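Side-chain contacts in 33-36 kDa outer membrane protein (Acinetobacter baumannii, PDB 6GIE), which probably forms a beta-barrel channel, a porin, through the outer membrane of Acinetobacter baumannii: residues 142-145 and 146-150; 214-217 and 218-222. One frame throughout, in Å; residues are numbered along the deposited sequence.

How the contacts relate
Both contacts are tight hairpin turns of the porin barrel and occur in series along the chain. Contact 1 joins strands 135-146 and 149-157; contact 2 joins strands 207-216 and 220-229. Strand 190-200 lies between the two hairpins, pairing with 149-157 along one side and 207-216 along the other. The contacts do not touch: their centres are 23 Å apart and their nearest atoms about 11 Å. They cap opposite ends of the barrel wall. Contact 1 lies at the end where strand 285-295 finishes, probably the periplasmic rim by the usual porin topology, which would put contact 2 at the extracellular rim.

Contact 1: residues 142-145 and 146-150; sequences GAML and LPNFL
Ala143 meets the returning strand through its backbone: its O lies 3.7 Å from Leu150 CD1, while its methyl points away. Met144 does most of the touching. Its CA-H is directed at Phe149 O (CA to O 3.0 Å, 143° at the hydrogen); its CG also lies against Phe149 O, at 3.3 Å, and runs past Leu150 CB at 4.2 Å. A bend at chi3 (65°) then carries the methyl CE over the turn towards the backbone of Asn148; the modelled approach is too short to trust. Leu145, at the corner, sets CB obliquely beside the Phe149 ring, 4.2 Å from CD2. A type II turn from Leu146 to Phe149 closes the loop, with Phe149 N bonded to Leu146 O at 3.0 Å and Asn148 in the left-handed conformation common at its third position. Met144 and Leu150 form a buried patch, extended by Pro111 and by Phe68 of helix 66-69, whereas Leu145 and Phe149 lie nearer the surface. Apolar side chains thus pack around a backbone carbonyl that Met144 covers: its methylene packs on leucine on one side of the hairpin, leucine lies against phenyl on another, and the bond within the turn fixes the reversal.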
ATOM      1  N   GLY A 142     -10.327  12.640   0.933  1.00 22.45           N
ATOM      2  CA  GLY A 142      -9.894  13.117   2.175  1.00 24.57           C
ATOM      3  C   GLY A 142      -8.999  14.297   2.169  1.00 24.37           C
ATOM      4  O   GLY A 142      -8.981  15.027   1.224  1.00 21.14           O
ATOM      5  N   ALA A 143      -8.253  14.493   3.263  1.00 21.01           N
ATOM      6  CA  ALA A 143      -7.426  15.682   3.346  1.00 21.83           C
ATOM      7  C   ALA A 143      -6.116  15.404   4.082  1.00 21.74           C
ATOM      8  O   ALA A 143      -6.036  14.472   4.870  1.00 19.40           O
ATOM      9  CB  ALA A 143      -8.239  16.803   4.050  1.00 23.00           C
ATOM     10  N   MET A 144      -5.096  16.207   3.785  1.00 23.11           N
ATOM     11  CA  MET A 144      -3.878  16.254   4.564  1.00 24.96           C
ATOM     12  C   MET A 144      -4.024  17.272   5.698  1.00 27.62           C
ATOM     13  O   MET A 144      -3.761  18.495   5.556  1.00 32.17           O
ATOM     14  CB  MET A 144      -2.653  16.543   3.713  1.00 27.69           C
ATOM     15  CG  MET A 144      -2.013  15.197   3.335  1.00 50.15           C
ATOM     16  SD  MET A 144      -0.730  15.292   2.131  1.00 53.53           S
ATOM     17  CE  MET A 144       0.631  16.226   2.866  1.00 37.21           C
ATOM     18  N   LEU A 145      -4.435  16.749   6.833  1.00 24.52           N
ATOM     19  CA  LEU A 145      -4.697  17.588   7.987  1.00 27.93           C
ATOM     20  C   LEU A 145      -3.427  18.245   8.519  1.00 25.54           C
ATOM     21  O   LEU A 145      -3.505  19.278   9.129  1.00 26.85           O
ATOM     22  CB  LEU A 145      -5.438  16.787   9.065  1.00 31.20           C
ATOM     23  CG  LEU A 145      -6.820  16.243   8.640  1.00 36.76           C
ATOM     24  CD1 LEU A 145      -7.549  15.656   9.843  1.00 45.72           C
ATOM     25  CD2 LEU A 145      -7.736  17.283   7.991  1.00 31.51           C
ATOM     26  N   LEU A 146      -2.263  17.651   8.294  1.00 24.63           N
ATOM     27  CA  LEU A 146      -1.006  18.277   8.640  1.00 24.88           C
ATOM     28  C   LEU A 146      -0.136  17.805   7.519  1.00 22.57           C
ATOM     29  O   LEU A 146      -0.489  16.889   6.825  1.00 20.93           O
ATOM     30  CB  LEU A 146      -0.454  17.810  10.016  1.00 27.38           C
ATOM     31  CG  LEU A 146      -1.069  18.289  11.348  1.00 27.99           C
ATOM     32  CD1 LEU A 146      -0.311  17.691  12.536  1.00 28.10           C
ATOM     33  CD2 LEU A 146      -1.011  19.785  11.489  1.00 31.98           C
ATOM     34  N   PRO A 147       0.976  18.477   7.276  1.00 26.96           N
ATOM     35  CA  PRO A 147       1.819  17.961   6.220  1.00 26.61           C
ATOM     36  C   PRO A 147       2.216  16.484   6.465  1.00 23.82           C
ATOM     37  O   PRO A 147       2.485  16.103   7.589  1.00 30.94           O
ATOM     38  CB  PRO A 147       3.040  18.890   6.273  1.00 30.09           C
ATOM     39  CG  PRO A 147       2.501  20.191   6.763  1.00 29.63           C
ATOM     40  CD  PRO A 147       1.389  19.832   7.736  1.00 28.74           C
ATOM     41  N   ASN A 148       2.218  15.686   5.397  1.00 21.46           N
ATOM     42  CA  ASN A 148       2.439  14.225   5.412  1.00 19.44           C
ATOM     43  C   ASN A 148       1.471  13.375   6.231  1.00 18.45           C
ATOM     44  O   ASN A 148       1.752  12.194   6.540  1.00 15.74           O
ATOM     45  CB  ASN A 148       3.872  13.942   5.793  1.00 20.49           C
ATOM     46  CG  ASN A 148       4.861  14.803   5.000  1.00 27.08           C
ATOM     47  OD1 ASN A 148       4.727  14.968   3.772  1.00 30.89           O
ATOM     48  ND2 ASN A 148       5.864  15.341   5.686  1.00 33.62           N
ATOM     49  N   PHE A 149       0.334  13.976   6.627  1.00 17.40           N
ATOM     50  CA  PHE A 149      -0.670  13.214   7.322  1.00 16.33           C
ATOM     51  C   PHE A 149      -1.963  13.253   6.549  1.00 18.40           C
ATOM     52  O   PHE A 149      -2.648  14.302   6.494  1.00 18.92           O
ATOM     53  CB  PHE A 149      -0.859  13.663   8.790  1.00 16.58           C
ATOM     54  CG  PHE A 149      -1.934  12.878   9.498  1.00 17.07           C
ATOM     55  CD1 PHE A 149      -1.893  11.484   9.548  1.00 18.25           C
ATOM     56  CD2 PHE A 149      -2.990  13.511  10.128  1.00 18.63           C
ATOM     57  CE1 PHE A 149      -2.888  10.732  10.212  1.00 19.30           C
ATOM     58  CE2 PHE A 149      -3.980  12.777  10.809  1.00 19.31           C
ATOM     59  CZ  PHE A 149      -3.950  11.394  10.848  1.00 19.10           C
ATOM     60  N   LEU A 150      -2.314  12.087   6.013  1.00 16.75           N
ATOM     61  CA  LEU A 150      -3.493  11.947   5.241  1.00 16.86           C
ATOM     62  C   LEU A 150      -4.586  11.229   6.027  1.00 17.41           C
ATOM     63  O   LEU A 150      -4.387  10.113   6.564  1.00 15.63           O
ATOM     64  CB  LEU A 150      -3.169  11.156   3.941  1.00 16.00           C
ATOM     65  CG  LEU A 150      -4.307  10.714   3.007  1.00 16.98           C
ATOM     66  CD1 LEU A 150      -5.111  11.873   2.435  1.00 19.57           C
ATOM     67  CD2 LEU A 150      -3.700   9.913   1.819  1.00 17.82           C
TER

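Contact 2: residues 214-217 and 218-222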
ATOM      1  N   GLY A 214      -9.859   1.135   8.532  1.00 26.44           N
ATOM      2  CA  GLY A 214     -11.105   0.565   9.024  1.00 27.06           C
ATOM      3  C   GLY A 214     -12.104   0.385   7.893  1.00 29.68           C
ATOM      4  O   GLY A 214     -12.224   1.230   7.012  1.00 25.34           O
ATOM      5  N   VAL A 215     -12.800  -0.750   7.938  1.00 32.34           N
ATOM      6  CA  VAL A 215     -13.839  -1.105   7.000  1.00 33.43           C
ATOM      7  C   VAL A 215     -15.060  -1.406   7.818  1.00 36.02           C
ATOM      8  O   VAL A 215     -15.028  -2.320   8.664  1.00 34.13           O
ATOM      9  CB  VAL A 215     -13.487  -2.374   6.210  1.00 38.30           C
ATOM     10  CG1 VAL A 215     -14.662  -2.780   5.308  1.00 43.19           C
ATOM     11  CG2 VAL A 215     -12.238  -2.147   5.390  1.00 40.42           C
ATOM     12  N   PHE A 216     -16.127  -0.645   7.561  1.00 34.50           N
ATOM     13  CA  PHE A 216     -17.330  -0.626   8.414  1.00 38.12           C
ATOM     14  C   PHE A 216     -18.540  -1.099   7.610  1.00 39.99           C
ATOM     15  O   PHE A 216     -18.941  -0.442   6.656  1.00 36.82           O
ATOM     16  CB  PHE A 216     -17.593   0.803   8.953  1.00 36.36           C
ATOM     17  CG  PHE A 216     -16.457   1.349   9.763  1.00 35.69           C
ATOM     18  CD1 PHE A 216     -16.389   1.141  11.139  1.00 35.77           C
ATOM     19  CD2 PHE A 216     -15.443   2.063   9.154  1.00 35.72           C
ATOM     20  CE1 PHE A 216     -15.309   1.621  11.870  1.00 34.60           C
ATOM     21  CE2 PHE A 216     -14.372   2.550   9.886  1.00 35.21           C
ATOM     22  CZ  PHE A 216     -14.318   2.342  11.255  1.00 31.30           C
ATOM     23  N   ALA A 217     -19.115  -2.224   8.013  1.00 44.59           N
ATOM     24  CA  ALA A 217     -20.158  -2.903   7.254  1.00 45.84           C
ATOM     25  C   ALA A 217     -21.093  -3.465   8.274  1.00 47.91           C
ATOM     26  O   ALA A 217     -21.328  -2.805   9.261  1.00 48.55           O
ATOM     27  CB  ALA A 217     -19.534  -4.000   6.412  1.00 46.73           C
ATOM     28  N   GLU A 218     -21.619  -4.669   8.052  1.00 54.12           N
ATOM     29  CA  GLU A 218     -22.451  -5.359   9.047  1.00 58.68           C
ATOM     30  C   GLU A 218     -21.662  -5.528  10.352  1.00 57.34           C
ATOM     31  O   GLU A 218     -22.166  -5.245  11.452  1.00 58.04           O
ATOM     32  CB  GLU A 218     -22.848  -6.742   8.522  1.00 66.45           C
ATOM     33  CG  GLU A 218     -23.787  -6.732   7.316  1.00 74.67           C
ATOM     34  CD  GLU A 218     -25.249  -6.501   7.677  1.00 80.82           C
ATOM     35  OE1 GLU A 218     -25.658  -6.868   8.798  1.00 82.15           O
ATOM     36  OE2 GLU A 218     -25.996  -5.962   6.825  1.00 80.55           O
ATOM     37  N   ASP A 219     -20.435  -6.030  10.214  1.00 49.63           N
ATOM     38  CA  ASP A 219     -19.450  -5.993  11.279  1.00 48.96           C
ATOM     39  C   ASP A 219     -18.240  -5.199  10.750  1.00 43.95           C
ATOM     40  O   ASP A 219     -18.285  -4.697   9.626  1.00 39.30           O
ATOM     41  CB  ASP A 219     -19.090  -7.414  11.722  1.00 53.33           C
ATOM     42  CG  ASP A 219     -20.285  -8.145  12.371  1.00 59.32           C
ATOM     43  OD1 ASP A 219     -21.308  -8.382  11.682  1.00 67.86           O
ATOM     44  OD2 ASP A 219     -20.211  -8.478  13.576  1.00 63.70           O
ATOM     45  N   ASN A 220     -17.189  -5.056  11.552  1.00 38.65           N
ATOM     46  CA  ASN A 220     -16.081  -4.173  11.204  1.00 35.22           C
ATOM     47  C   ASN A 220     -14.792  -4.934  11.086  1.00 33.11           C
ATOM     48  O   ASN A 220     -14.596  -5.917  11.783  1.00 37.67           O
ATOM     49  CB  ASN A 220     -15.896  -3.109  12.294  1.00 35.07           C
ATOM     50  CG  ASN A 220     -17.041  -2.098  12.343  1.00 40.01           C
ATOM     51  OD1 ASN A 220     -17.793  -1.930  11.374  1.00 37.40           O
ATOM     52  ND2 ASN A 220     -17.151  -1.383  13.467  1.00 40.69           N
ATOM     53  N   ALA A 221     -13.894  -4.459  10.252  1.00 28.22           N
ATOM     54  CA  ALA A 221     -12.579  -5.000  10.207  1.00 26.84           C
ATOM     55  C   ALA A 221     -11.609  -3.834  10.304  1.00 25.01           C
ATOM     56  O   ALA A 221     -11.864  -2.759   9.821  1.00 22.96           O
ATOM     57  CB  ALA A 221     -12.345  -5.765   8.906  1.00 26.41           C
ATOM     58  N   TYR A 222     -10.461  -4.082  10.894  1.00 25.08           N
ATOM     59  CA  TYR A 222      -9.474  -3.045  11.122  1.00 25.41           C
ATOM     60  C   TYR A 222      -8.112  -3.554  10.838  1.00 23.10           C
ATOM     61  O   TYR A 222      -7.815  -4.759  10.998  1.00 25.97           O
ATOM     62  CB  TYR A 222      -9.457  -2.616  12.605  1.00 27.74           C
ATOM     63  CG  TYR A 222     -10.788  -2.416  13.239  1.00 27.79           C
ATOM     64  CD1 TYR A 222     -11.499  -1.256  13.010  1.00 30.81           C
ATOM     65  CD2 TYR A 222     -11.342  -3.388  14.061  1.00 30.80           C
ATOM     66  CE1 TYR A 222     -12.743  -1.068  13.591  1.00 33.91           C
ATOM     67  CE2 TYR A 222     -12.588  -3.218  14.658  1.00 33.71           C
ATOM     68  CZ  TYR A 222     -13.281  -2.062  14.422  1.00 33.75           C
ATOM     69  OH  TYR A 222     -14.498  -1.860  14.988  1.00 38.50           O
TER
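Phe216 meets the side chains of Asn220 and Tyr222, which lean toward it from the partner strand. From CB, its chi1 of -59° sets CG anti to the carbonyl carbon and lays the ring back along its own strand, alongside the side chains of the partner strand. CD1 then meets the Asn220 amide, 3.5 Å from its CG, with ring and amide planes 77° apart. Farther out, CE1 comes to 4.1 Å from Tyr222 CE1, approaching the tyrosine at its edge and near its plane; the two side chains cross at about a right angle. On the other flank of the ring, Phe216 CE2 lies 3.9 Å from Gly214 CA, so the phenyl settles low over the glycine.

Beneath these side chains the backbones form a regular antiparallel ladder. Val215 and Ala221 make the hydrogen-bonded pair: Val215 N donates to Ala221 O at 2.9 Å, and Ala221 N returns a bond of 2.9 Å to Val215 O. Their side chains share the face opposite Phe216, with Val215 CB 4.5 Å from Ala221 CB. Ala217, Glu218 and Asp219 make the reversal, braced by a bent bond of 3.1 Å from Ala217 N to Asp219 O, its donor 35° out of the carbonyl plane.

Phe216 and Tyr222 lie on the surface and probably face outward from the barrel, whereas Ala221 is buried against Phe246 of a neighbouring loop. Backbone bonds from Gly214 to Ala193 and from Phe216 to Val191 join the hairpin to strand 190-200; on its other side Tyr222 bonds to Asp242, at the end of strand 234-242.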